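Local coordinates for protein polyhedrin (Operophtera brumata cypovirus 19, PDB 5A99) that packs into the crystalline polyhedra of an insect cypovirus, occlusion bodies that probably protect embedded virus particles outside the host, at residues R59-W63 and D64-L68; D223-E226 and T227-N231. One frame throughout, in Å; residues are numbered along the deposited sequence.

How the contacts relate
Both contacts are local turns of the chain at the ends of strands. In contact 1, residues 59-68, the edge strand 56-61 of the three-stranded sheet runs into a tight turn. In contact 2, residues 223-231, strand 218-222 gives way to helix 225-236. Their centres lie 21 Å apart, and their nearest atoms about 9 Å, with no touch. Strand 218-222, an outer strand of the six-stranded sheet, touches both: Y219 OH bonds to Q65 O of contact 1, and Y222 packs on T227 and S228 of contact 2. Contact 1 is mostly buried and meets the second subunit; contact 2 lies at the surface and meets the third.

Contact 1: residues R59-W63 and D64-L68; sequences RSYNW and DQLVL
Q65 folds back on N62 in the tight turn that ends strand 56-61, the edge strand of a three-stranded antiparallel sheet. Q65 OE1 accepts from N62 N at 2.8 Å, with the N-H pointing almost straight at it (165°). Q65 N returns a bond to N62 O, also 2.8 Å. Two bonds from one residue thus grip N62 N and N62 O and tie the turn together. CG of Q65 lies opposite its carbonyl carbon (chi1 -57°) and the chain beyond is extended, which carries OE1 back to the strand. Two waters lie within bonding reach of both S60 O and Q65 OE1; one is only weakly placed for OE1. Q65 NE2 bonds to Y71.

One step on, W63 O takes two N-H groups: L66 N at 3.0 Å from above the carbonyl plane, and V67 N at 3.1 Å nearly in line with the C=O. L66 CD2 lies 3.5 Å from Y61 CB. D64 OD1 forms a salt bridge with R72 of the second subunit, which also packs on N62 and Q65. W63 NE1 bonds to E107, and its ring packs on helix 81-92. V67 CG1 sits over one face of that indole, 3.5 Å from the centroid of the W63 six-membered ring.

Contact 2: residues D223-E226 and T227-N231; sequences DDEE and TSVAN
The N-terminus of helix 225-236 is capped by D224, which occupies the N-cap position. D224 OD1 accepts from T227 N at 3.1 Å, and the N-H points well at it (161°). The carboxylate oxygen is met nearly along its C-O bond. D224 CG sits between its own backbone N and carbonyl carbon (chi1 71°). This bends the carboxylate back over the first turn, although CB itself points away from the helix. The negative charge would probably also interact favourably with the helix dipole. T227 lies across the D224 side chain at about a right angle. Its OG1 comes within 3.5 Å of D223 CB, and T227 also packs on Y222 of strand 218-222.

This is the classical Asp N-cap of an alpha-helix, here two residues after strand 218-222, which is outermost in the six-stranded sheet within this chain. The D224 carbonyl opens the helical ladder, with S228 N bonded to D224 O at 3.3 Å. The next carbonyl, E225 O, has two donors. V229 N reaches E225 O at 2.9 Å, and S228 OG donates to E225 O at 2.6 Å, tilted a little from the carbonyl plane. S228 OG can turn back to E225 O because it sits between its backbone N and carbonyl carbon (chi1 72°). The buried hydroxyl thus spends its proton on the preceding turn, while W233 NE1 gives it a weak bond. S228 also packs on L46 and I48 of strand 46-53. The E225 carboxylate turns away to Y240 OH and K243 N.

E226 crosses V229 obliquely. E226 OE1 comes to 3.7 Å from V229 CB, while A230 N bonds to E226 O at 2.8 Å.

Contact 1: residues R59-W63 and D64-L68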
loop_
_atom_site.group_PDB
_atom_site.type_symbol
_atom_site.label_atom_id
_atom_site.label_comp_id
_atom_site.label_asym_id
_atom_site.label_seq_id
_atom_site.Cartn_x
_atom_site.Cartn_y
_atom_site.Cartn_z
ATOM N N ARG A 59 -4.025 -8.011 -3.473
ATOM C CA ARG A 59 -3.214 -7.072 -4.236
ATOM C C ARG A 59 -3.954 -6.538 -5.432
ATOM O O ARG A 59 -4.775 -7.229 -6.024
ATOM C CB ARG A 59 -1.936 -7.746 -4.749
ATOM C CG ARG A 59 -1.079 -8.353 -3.675
ATOM C CD ARG A 59 -0.299 -7.304 -2.907
ATOM N NE ARG A 59 0.637 -7.947 -1.996
ATOM C CZ ARG A 59 0.306 -8.411 -0.791
ATOM N NH1 ARG A 59 -0.933 -8.274 -0.336
ATOM N NH2 ARG A 59 1.223 -8.994 -0.036
ATOM N N SER A 60 -3.632 -5.309 -5.814
ATOM C CA SER A 60 -4.107 -4.791 -7.086
ATOM C C SER A 60 -3.008 -3.954 -7.731
ATOM O O SER A 60 -2.141 -3.370 -7.049
ATOM C CB SER A 60 -5.431 -4.017 -6.930
ATOM O OG SER A 60 -5.280 -2.901 -6.074
ATOM N N TYR A 61 -3.015 -3.941 -9.058
ATOM C CA TYR A 61 -1.990 -3.261 -9.820
ATOM C C TYR A 61 -2.654 -2.431 -10.899
ATOM O O TYR A 61 -3.470 -2.926 -11.675
ATOM C CB TYR A 61 -1.011 -4.281 -10.404
ATOM C CG TYR A 61 -0.398 -5.137 -9.329
ATOM C CD1 TYR A 61 0.756 -4.745 -8.661
ATOM C CD2 TYR A 61 -0.994 -6.334 -8.958
ATOM C CE1 TYR A 61 1.298 -5.529 -7.653
ATOM C CE2 TYR A 61 -0.456 -7.122 -7.960
ATOM C CZ TYR A 61 0.685 -6.713 -7.305
ATOM O OH TYR A 61 1.209 -7.510 -6.310
ATOM N N ASN A 62 -2.340 -1.148 -10.912
ATOM C CA ASN A 62 -2.846 -0.283 -11.953
ATOM C C ASN A 62 -2.017 -0.498 -13.223
ATOM O O ASN A 62 -0.938 -1.091 -13.168
ATOM C CB ASN A 62 -2.799 1.174 -11.501
ATOM C CG ASN A 62 -3.644 2.067 -12.367
ATOM O OD1 ASN A 62 -4.574 1.606 -13.029
ATOM N ND2 ASN A 62 -3.328 3.354 -12.377
ATOM N N TRP A 63 -2.532 -0.026 -14.356
ATOM C CA TRP A 63 -1.873 -0.190 -15.653
ATOM C C TRP A 63 -0.401 0.240 -15.615
ATOM O O TRP A 63 0.466 -0.434 -16.176
ATOM C CB TRP A 63 -2.637 0.610 -16.705
ATOM C CG TRP A 63 -2.101 0.550 -18.117
ATOM C CD1 TRP A 63 -2.409 -0.379 -19.075
ATOM C CD2 TRP A 63 -1.196 1.466 -18.727
ATOM N NE1 TRP A 63 -1.748 -0.095 -20.242
ATOM C CE2 TRP A 63 -0.994 1.033 -20.058
ATOM C CE3 TRP A 63 -0.532 2.620 -18.279
ATOM C CZ2 TRP A 63 -0.155 1.705 -20.944
ATOM C CZ3 TRP A 63 0.299 3.292 -19.166
ATOM C CH2 TRP A 63 0.478 2.831 -20.483
ATOM N N ASP A 64 -0.119 1.350 -14.940
ATOM C CA ASP A 64 1.231 1.883 -14.916
ATOM C C ASP A 64 2.137 1.131 -13.937
ATOM O O ASP A 64 3.330 1.410 -13.841
ATOM C CB ASP A 64 1.224 3.388 -14.613
ATOM C CG ASP A 64 0.910 3.698 -13.156
ATOM O OD1 ASP A 64 0.088 2.976 -12.551
ATOM O OD2 ASP A 64 1.490 4.673 -12.622
ATOM N N GLN A 65 1.575 0.163 -13.225
ATOM C CA GLN A 65 2.388 -0.712 -12.408
ATOM C C GLN A 65 2.592 -2.058 -13.086
ATOM O O GLN A 65 3.311 -2.902 -12.565
ATOM C CB GLN A 65 1.744 -0.870 -11.029
ATOM C CG GLN A 65 1.539 0.472 -10.346
ATOM C CD GLN A 65 0.631 0.379 -9.137
ATOM O OE1 GLN A 65 -0.355 -0.353 -9.141
ATOM N NE2 GLN A 65 0.967 1.116 -8.091
ATOM N N LEU A 66 1.974 -2.238 -14.259
ATOM C CA LEU A 66 2.060 -3.489 -15.021
ATOM C C LEU A 66 2.887 -3.347 -16.305
ATOM O O LEU A 66 3.524 -4.294 -16.757
ATOM C CB LEU A 66 0.655 -3.991 -15.379
ATOM C CG LEU A 66 -0.273 -4.333 -14.201
ATOM C CD1 LEU A 66 -1.713 -4.538 -14.669
ATOM C CD2 LEU A 66 0.239 -5.547 -13.476
ATOM N N VAL A 67 2.871 -2.167 -16.900
ATOM C CA VAL A 67 3.639 -1.939 -18.114
ATOM C C VAL A 67 5.130 -1.965 -17.774
ATOM O O VAL A 67 5.509 -1.925 -16.601
ATOM C CB VAL A 67 3.285 -0.590 -18.752
ATOM C CG1 VAL A 67 1.832 -0.570 -19.167
ATOM C CG2 VAL A 67 3.592 0.560 -17.794
ATOM N N LEU A 68 5.974 -2.053 -18.791
ATOM C CA LEU A 68 7.405 -1.826 -18.611
ATOM C C LEU A 68 7.920 -0.959 -19.763
ATOM O O LEU A 68 7.777 -1.318 -20.924
ATOM C CB LEU A 68 8.165 -3.156 -18.546
ATOM C CG LEU A 68 9.600 -3.092 -18.003
ATOM C CD1 LEU A 68 10.081 -4.496 -17.597
ATOM C CD2 LEU A 68 10.553 -2.474 -19.018
HETATM O O HOH W 1 0.479 -2.284 -6.408
HETATM O O HOH W 2 -2.043 -0.498 -6.722
#

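Contact 2: residues D223-E226 and T227-N231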
loop_
_atom_site.group_PDB
_atom_site.type_symbol
_atom_site.label_atom_id
_atom_site.label_comp_id
_atom_site.label_asym_id
_atom_site.label_seq_id
_atom_site.Cartn_x
_atom_site.Cartn_y
_atom_site.Cartn_z
ATOM N N ASP A 223 15.597 -11.174 -19.053
ATOM C CA ASP A 223 15.845 -11.147 -20.502
ATOM C C ASP A 223 14.751 -11.878 -21.302
ATOM O O ASP A 223 14.190 -11.331 -22.267
ATOM C CB ASP A 223 17.208 -11.789 -20.799
ATOM C CG ASP A 223 18.382 -10.970 -20.285
ATOM O OD1 ASP A 223 18.170 -9.975 -19.559
ATOM O OD2 ASP A 223 19.535 -11.338 -20.611
ATOM N N ASP A 224 14.489 -13.125 -20.916
ATOM C CA ASP A 224 13.366 -13.902 -21.442
ATOM C C ASP A 224 13.034 -15.013 -20.461
ATOM O O ASP A 224 13.600 -15.073 -19.371
ATOM C CB ASP A 224 13.643 -14.463 -22.843
ATOM C CG ASP A 224 14.669 -15.605 -22.851
ATOM O OD1 ASP A 224 15.030 -16.150 -21.781
ATOM O OD2 ASP A 224 15.112 -15.969 -23.963
ATOM N N GLU A 225 12.107 -15.882 -20.842
ATOM C CA GLU A 225 11.605 -16.903 -19.932
ATOM C C GLU A 225 12.683 -17.863 -19.428
ATOM O O GLU A 225 12.722 -18.187 -18.246
ATOM C CB GLU A 225 10.506 -17.700 -20.617
ATOM C CG GLU A 225 9.895 -18.755 -19.720
ATOM C CD GLU A 225 8.690 -19.403 -20.354
ATOM O OE1 GLU A 225 8.877 -20.058 -21.402
ATOM O OE2 GLU A 225 7.569 -19.240 -19.820
ATOM N N GLU A 226 13.565 -18.319 -20.316
ATOM C CA GLU A 226 14.625 -19.238 -19.899
ATOM C C GLU A 226 15.531 -18.590 -18.851
ATOM O O GLU A 226 15.957 -19.242 -17.898
ATOM C CB GLU A 226 15.440 -19.724 -21.099
ATOM C CG GLU A 226 16.673 -20.554 -20.740
ATOM C CD GLU A 226 16.369 -21.796 -19.902
ATOM O OE1 GLU A 226 15.181 -22.112 -19.692
ATOM O OE2 GLU A 226 17.330 -22.464 -19.451
ATOM N N THR A 227 15.800 -17.299 -19.003
ATOM C CA THR A 227 16.654 -16.623 -18.036
ATOM C C THR A 227 16.002 -16.699 -16.659
ATOM O O THR A 227 16.667 -17.019 -15.680
ATOM C CB THR A 227 16.949 -15.154 -18.419
ATOM O OG1 THR A 227 17.461 -15.096 -19.757
ATOM C CG2 THR A 227 17.971 -14.553 -17.479
ATOM N N SER A 228 14.699 -16.428 -16.598
ATOM C CA SER A 228 13.951 -16.512 -15.343
ATOM C C SER A 228 13.935 -17.942 -14.791
ATOM O O SER A 228 14.058 -18.137 -13.585
ATOM C CB SER A 228 12.515 -15.979 -15.498
ATOM O OG SER A 228 11.695 -16.852 -16.248
ATOM N N VAL A 229 13.802 -18.933 -15.672
ATOM C CA VAL A 229 13.826 -20.335 -15.246
ATOM C C VAL A 229 15.169 -20.610 -14.569
ATOM O O VAL A 229 15.222 -21.139 -13.458
ATOM C CB VAL A 229 13.567 -21.313 -16.435
ATOM C CG1 VAL A 229 13.944 -22.741 -16.083
ATOM C CG2 VAL A 229 12.111 -21.241 -16.886
ATOM N N ALA A 230 16.245 -20.210 -15.234
ATOM C CA ALA A 230 17.593 -20.416 -14.724
ATOM C C ALA A 230 17.916 -19.639 -13.449
ATOM O O ALA A 230 18.543 -20.172 -12.529
ATOM C CB ALA A 230 18.600 -20.080 -15.796
ATOM N N ASN A 231 17.499 -18.382 -13.389
ATOM C CA ASN A 231 17.989 -17.487 -12.349
ATOM C C ASN A 231 16.980 -17.172 -11.250
ATOM O O ASN A 231 17.306 -16.482 -10.288
ATOM C CB ASN A 231 18.461 -16.185 -12.994
ATOM C CG ASN A 231 19.698 -16.376 -13.852
ATOM O OD1 ASN A 231 20.243 -17.483 -13.962
ATOM N ND2 ASN A 231 20.129 -15.308 -14.489
#